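Local coordinates for putative metal resistance protein (Proteus mirabilis, PDB 6C29) that probably works as a membrane-bound protein-disulfide reductase, of which this N-terminal periplasmic piece, a tandem immunoglobulin-fold domain, primes the disulfide isomerase ScsC, at residues N13-K24 against S102-T113. Sequence-based numbering, arbitrary orientation.
Sequences NDHAQVRATADK and SDNLNGVLTLST
Strands 16-24 and 104-114 face each other across the sandwich of the DsbD-like immunoglobulin-fold domain, one from each sheet, with axes 9.9 Å apart and N-to-C directions at 145°. Near one end, H15 NE2 and T113 OG1 share a hydrogen bond of 2.7 Å, nearly straight at 165°, with the hydroxyl in the plane of the imidazole at its edge. The T113 hydroxyl sits between its own backbone N and carbonyl carbon (chi1 55°), which turns it to the ring. An Asx turn, with N13 OD1 accepting from H15 N, shapes the corner leading into strand 16-24 and sets that oxygen over one face of the imidazole; W42 also stacks on the ring. Beside this bond, A16 has only a methyl, leaving room for L111 CD2 to reach within 3.9 Å of its CB. V18 CG1, in the conformer given here, meets the longer leucines tip to tip, 4.1 Å from L109 CD2. Y123 of strand 118-128 also packs on A16 and V18. At the far end, lysine has the length to span the gap: bent at chi3, K24 NZ donates to S102 O at 2.9 Å, from above the carbonyl plane, and makes a long salt bridge, a weak hydrogen bond, to D103 OD1 at 3.5 Å. Thus H15 NE2 and T113 OG1 satisfy each other in a buried setting adjoining the apolar cluster, while K24 separately ties its strand to the partly exposed 102-103 loop.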
loop_
_atom_site.group_PDB
_atom_site.type_symbol
_atom_site.label_atom_id
_atom_site.label_comp_id
_atom_site.label_asym_id
_atom_site.label_seq_id
_atom_site.Cartn_x
_atom_site.Cartn_y
_atom_site.Cartn_z
ATOM N N ASN A 13 -1.577 -22.684 4.355
ATOM C CA ASN A 13 -0.791 -21.509 4.738
ATOM C C ASN A 13 -0.680 -21.410 6.253
ATOM O O ASN A 13 -1.635 -20.987 6.919
ATOM C CB ASN A 13 -1.433 -20.257 4.149
ATOM C CG ASN A 13 -0.639 -18.998 4.438
ATOM O OD1 ASN A 13 -0.059 -18.864 5.511
ATOM N ND2 ASN A 13 -0.645 -18.052 3.503
ATOM N N ASP A 14 0.479 -21.790 6.786
ATOM C CA ASP A 14 0.684 -21.831 8.226
ATOM C C ASP A 14 1.273 -20.548 8.784
ATOM O O ASP A 14 1.682 -20.521 9.951
ATOM C CB ASP A 14 1.600 -23.009 8.583
ATOM C CG ASP A 14 3.002 -22.891 7.967
ATOM O OD1 ASP A 14 3.394 -21.800 7.472
ATOM O OD2 ASP A 14 3.723 -23.922 7.969
ATOM N N HIS A 15 1.327 -19.504 7.958
ATOM C CA HIS A 15 2.038 -18.284 8.352
ATOM C C HIS A 15 1.241 -16.994 8.231
ATOM O O HIS A 15 1.827 -15.899 8.312
ATOM C CB HIS A 15 3.316 -18.129 7.523
ATOM C CG HIS A 15 3.057 -18.024 6.061
ATOM N ND1 HIS A 15 3.145 -19.109 5.211
ATOM C CD2 HIS A 15 2.674 -16.973 5.302
ATOM C CE1 HIS A 15 2.844 -18.719 3.988
ATOM N NE2 HIS A 15 2.552 -17.425 4.017
ATOM N N ALA A 16 -0.043 -17.100 7.955
ATOM C CA ALA A 16 -0.919 -15.940 7.962
ATOM C C ALA A 16 -2.249 -16.253 8.589
ATOM O O ALA A 16 -2.761 -17.360 8.494
ATOM C CB ALA A 16 -1.126 -15.403 6.560
ATOM N N GLN A 17 -2.827 -15.250 9.229
ATOM C CA GLN A 17 -4.203 -15.294 9.657
ATOM C C GLN A 17 -4.826 -13.969 9.211
ATOM O O GLN A 17 -4.152 -12.936 9.281
ATOM C CB GLN A 17 -4.336 -15.387 11.164
ATOM C CG GLN A 17 -3.557 -16.364 11.948
ATOM C CD GLN A 17 -3.944 -16.186 13.402
ATOM O OE1 GLN A 17 -3.152 -15.711 14.210
ATOM N NE2 GLN A 17 -5.194 -16.474 13.716
ATOM N N VAL A 18 -6.101 -13.994 8.811
ATOM C CA VAL A 18 -6.770 -12.762 8.408
ATOM C C VAL A 18 -8.135 -12.647 9.033
ATOM O O VAL A 18 -8.773 -13.624 9.384
ATOM C CB VAL A 18 -6.908 -12.624 6.856
ATOM C CG1 VAL A 18 -5.544 -12.880 6.141
ATOM C CG2 VAL A 18 -7.979 -13.532 6.316
ATOM N N ARG A 19 -8.569 -11.411 9.225
ATOM C CA ARG A 19 -9.864 -11.127 9.823
ATOM C C ARG A 19 -10.443 -9.903 9.169
ATOM O O ARG A 19 -9.731 -8.925 9.015
ATOM C CB ARG A 19 -9.728 -10.879 11.325
ATOM C CG ARG A 19 -11.045 -10.431 12.010
ATOM C CD ARG A 19 -10.850 -10.308 13.536
ATOM N NE ARG A 19 -12.030 -9.812 14.256
ATOM C CZ ARG A 19 -12.068 -8.703 15.003
ATOM N NH1 ARG A 19 -11.007 -7.902 15.119
ATOM N NH2 ARG A 19 -13.190 -8.387 15.647
ATOM N N ALA A 20 -11.727 -9.943 8.808
ATOM C CA ALA A 20 -12.416 -8.782 8.302
ATOM C C ALA A 20 -13.609 -8.444 9.174
ATOM O O ALA A 20 -14.325 -9.342 9.638
ATOM C CB ALA A 20 -12.853 -8.989 6.883
ATOM N N THR A 21 -13.801 -7.153 9.399
ATOM C CA THR A 21 -14.940 -6.625 10.132
ATOM C C THR A 21 -15.515 -5.466 9.335
ATOM O O THR A 21 -14.821 -4.891 8.503
ATOM C CB THR A 21 -14.553 -6.144 11.514
ATOM O OG1 THR A 21 -13.477 -5.202 11.414
ATOM C CG2 THR A 21 -14.152 -7.331 12.386
ATOM N N ALA A 22 -16.779 -5.151 9.542
ATOM C CA ALA A 22 -17.408 -4.151 8.712
ATOM C C ALA A 22 -18.577 -3.468 9.373
ATOM O O ALA A 22 -19.168 -3.990 10.304
ATOM C CB ALA A 22 -17.864 -4.784 7.401
ATOM N N ASP A 23 -18.876 -2.281 8.863
ATOM C CA ASP A 23 -20.013 -1.478 9.299
ATOM C C ASP A 23 -20.683 -0.884 8.072
ATOM O O ASP A 23 -20.012 -0.350 7.204
ATOM C CB ASP A 23 -19.537 -0.388 10.242
ATOM C CG ASP A 23 -20.673 0.338 10.925
ATOM O OD1 ASP A 23 -21.833 -0.095 10.778
ATOM O OD2 ASP A 23 -20.397 1.341 11.611
ATOM N N LYS A 24 -22.009 -1.013 7.981
ATOM C CA LYS A 24 -22.745 -0.414 6.889
ATOM C C LYS A 24 -23.563 0.719 7.455
ATOM O O LYS A 24 -24.302 0.544 8.421
ATOM C CB LYS A 24 -23.634 -1.435 6.158
ATOM C CG LYS A 24 -24.340 -0.828 4.946
ATOM C CD LYS A 24 -24.913 -1.866 3.975
ATOM C CE LYS A 24 -26.331 -2.245 4.238
ATOM N NZ LYS A 24 -26.849 -2.989 3.048
ATOM N N SER A 102 -26.911 -5.167 -0.876
ATOM C CA SER A 102 -27.194 -6.386 -0.138
ATOM C C SER A 102 -26.835 -6.220 1.325
ATOM O O SER A 102 -26.027 -5.367 1.689
ATOM C CB SER A 102 -26.369 -7.538 -0.731
ATOM O OG SER A 102 -26.621 -8.750 -0.028
ATOM N N ASP A 103 -27.431 -7.048 2.165
ATOM C CA ASP A 103 -27.115 -7.036 3.587
ATOM C C ASP A 103 -25.931 -7.982 3.821
ATOM O O ASP A 103 -25.431 -8.096 4.930
ATOM C CB ASP A 103 -28.326 -7.450 4.429
ATOM C CG ASP A 103 -29.486 -6.445 4.334
ATOM O OD1 ASP A 103 -29.219 -5.227 4.243
ATOM O OD2 ASP A 103 -30.661 -6.871 4.372
ATOM N N ASN A 104 -25.530 -8.686 2.771
ATOM C CA ASN A 104 -24.399 -9.585 2.827
ATOM C C ASN A 104 -23.296 -9.143 1.889
ATOM O O ASN A 104 -23.539 -8.660 0.775
ATOM C CB ASN A 104 -24.866 -10.992 2.480
ATOM C CG ASN A 104 -25.879 -11.509 3.473
ATOM O OD1 ASN A 104 -25.525 -11.980 4.552
ATOM N ND2 ASN A 104 -27.158 -11.396 3.119
ATOM N N LEU A 105 -22.075 -9.304 2.351
ATOM C CA LEU A 105 -20.930 -8.987 1.547
ATOM C C LEU A 105 -20.021 -10.196 1.572
ATOM O O LEU A 105 -19.607 -10.655 2.631
ATOM C CB LEU A 105 -20.264 -7.723 2.075
ATOM C CG LEU A 105 -19.163 -7.108 1.229
ATOM C CD1 LEU A 105 -19.626 -6.777 -0.156
ATOM C CD2 LEU A 105 -18.701 -5.867 1.938
ATOM N N ASN A 106 -19.768 -10.731 0.389
ATOM C CA ASN A 106 -18.944 -11.898 0.218
ATOM C C ASN A 106 -17.845 -11.558 -0.720
ATOM O O ASN A 106 -18.096 -10.955 -1.764
ATOM C CB ASN A 106 -19.754 -13.072 -0.324
ATOM C CG ASN A 106 -21.011 -13.296 0.459
ATOM O OD1 ASN A 106 -22.093 -12.834 0.086
ATOM N ND2 ASN A 106 -20.868 -13.958 1.590
ATOM N N GLY A 107 -16.627 -11.903 -0.346
ATOM C CA GLY A 107 -15.502 -11.643 -1.225
ATOM C C GLY A 107 -14.424 -12.697 -1.066
ATOM O O GLY A 107 -14.438 -13.504 -0.148
ATOM N N VAL A 108 -13.491 -12.703 -2.005
ATOM C CA VAL A 108 -12.323 -13.554 -1.913
ATOM C C VAL A 108 -11.085 -12.674 -1.915
ATOM O O VAL A 108 -10.830 -11.928 -2.864
ATOM C CB VAL A 108 -12.255 -14.539 -3.065
ATOM C CG1 VAL A 108 -10.954 -15.329 -2.992
ATOM C CG2 VAL A 108 -13.477 -15.458 -3.029
ATOM N N LEU A 109 -10.346 -12.724 -0.820
ATOM C CA LEU A 109 -9.059 -12.068 -0.693
ATOM C C LEU A 109 -7.988 -12.988 -1.252
ATOM O O LEU A 109 -7.818 -14.094 -0.735
ATOM C CB LEU A 109 -8.743 -11.762 0.773
ATOM C CG LEU A 109 -7.304 -11.381 1.118
ATOM C CD1 LEU A 109 -6.951 -10.017 0.560
ATOM C CD2 LEU A 109 -7.105 -11.439 2.636
ATOM N N THR A 110 -7.249 -12.548 -2.275
ATOM C CA THR A 110 -6.047 -13.249 -2.707
ATOM C C THR A 110 -4.889 -12.575 -1.996
ATOM O O THR A 110 -4.467 -11.458 -2.360
ATOM C CB THR A 110 -5.871 -13.219 -4.202
ATOM O OG1 THR A 110 -7.019 -13.846 -4.826
ATOM C CG2 THR A 110 -4.561 -13.948 -4.598
ATOM N N LEU A 111 -4.429 -13.208 -0.927
ATOM C CA LEU A 111 -3.359 -12.668 -0.117
ATOM C C LEU A 111 -2.030 -13.148 -0.626
ATOM O O LEU A 111 -1.799 -14.351 -0.774
ATOM C CB LEU A 111 -3.507 -13.076 1.346
ATOM C CG LEU A 111 -2.421 -12.520 2.272
ATOM C CD1 LEU A 111 -2.552 -11.031 2.430
ATOM C CD2 LEU A 111 -2.567 -13.213 3.633
ATOM N N SER A 112 -1.149 -12.212 -0.930
ATOM C CA SER A 112 0.214 -12.540 -1.255
ATOM C C SER A 112 1.096 -12.452 -0.025
ATOM O O SER A 112 1.018 -11.471 0.753
ATOM C CB SER A 112 0.715 -11.589 -2.311
ATOM O OG SER A 112 0.409 -10.286 -1.854
ATOM N N THR A 113 1.900 -13.478 0.200
ATOM C CA THR A 113 2.855 -13.458 1.294
ATOM C C THR A 113 4.178 -13.873 0.708
ATOM O O THR A 113 4.232 -14.641 -0.269
ATOM C CB THR A 113 2.431 -14.367 2.475
ATOM O OG1 THR A 113 2.193 -15.706 2.027
ATOM C CG2 THR A 113 1.138 -13.826 3.155
#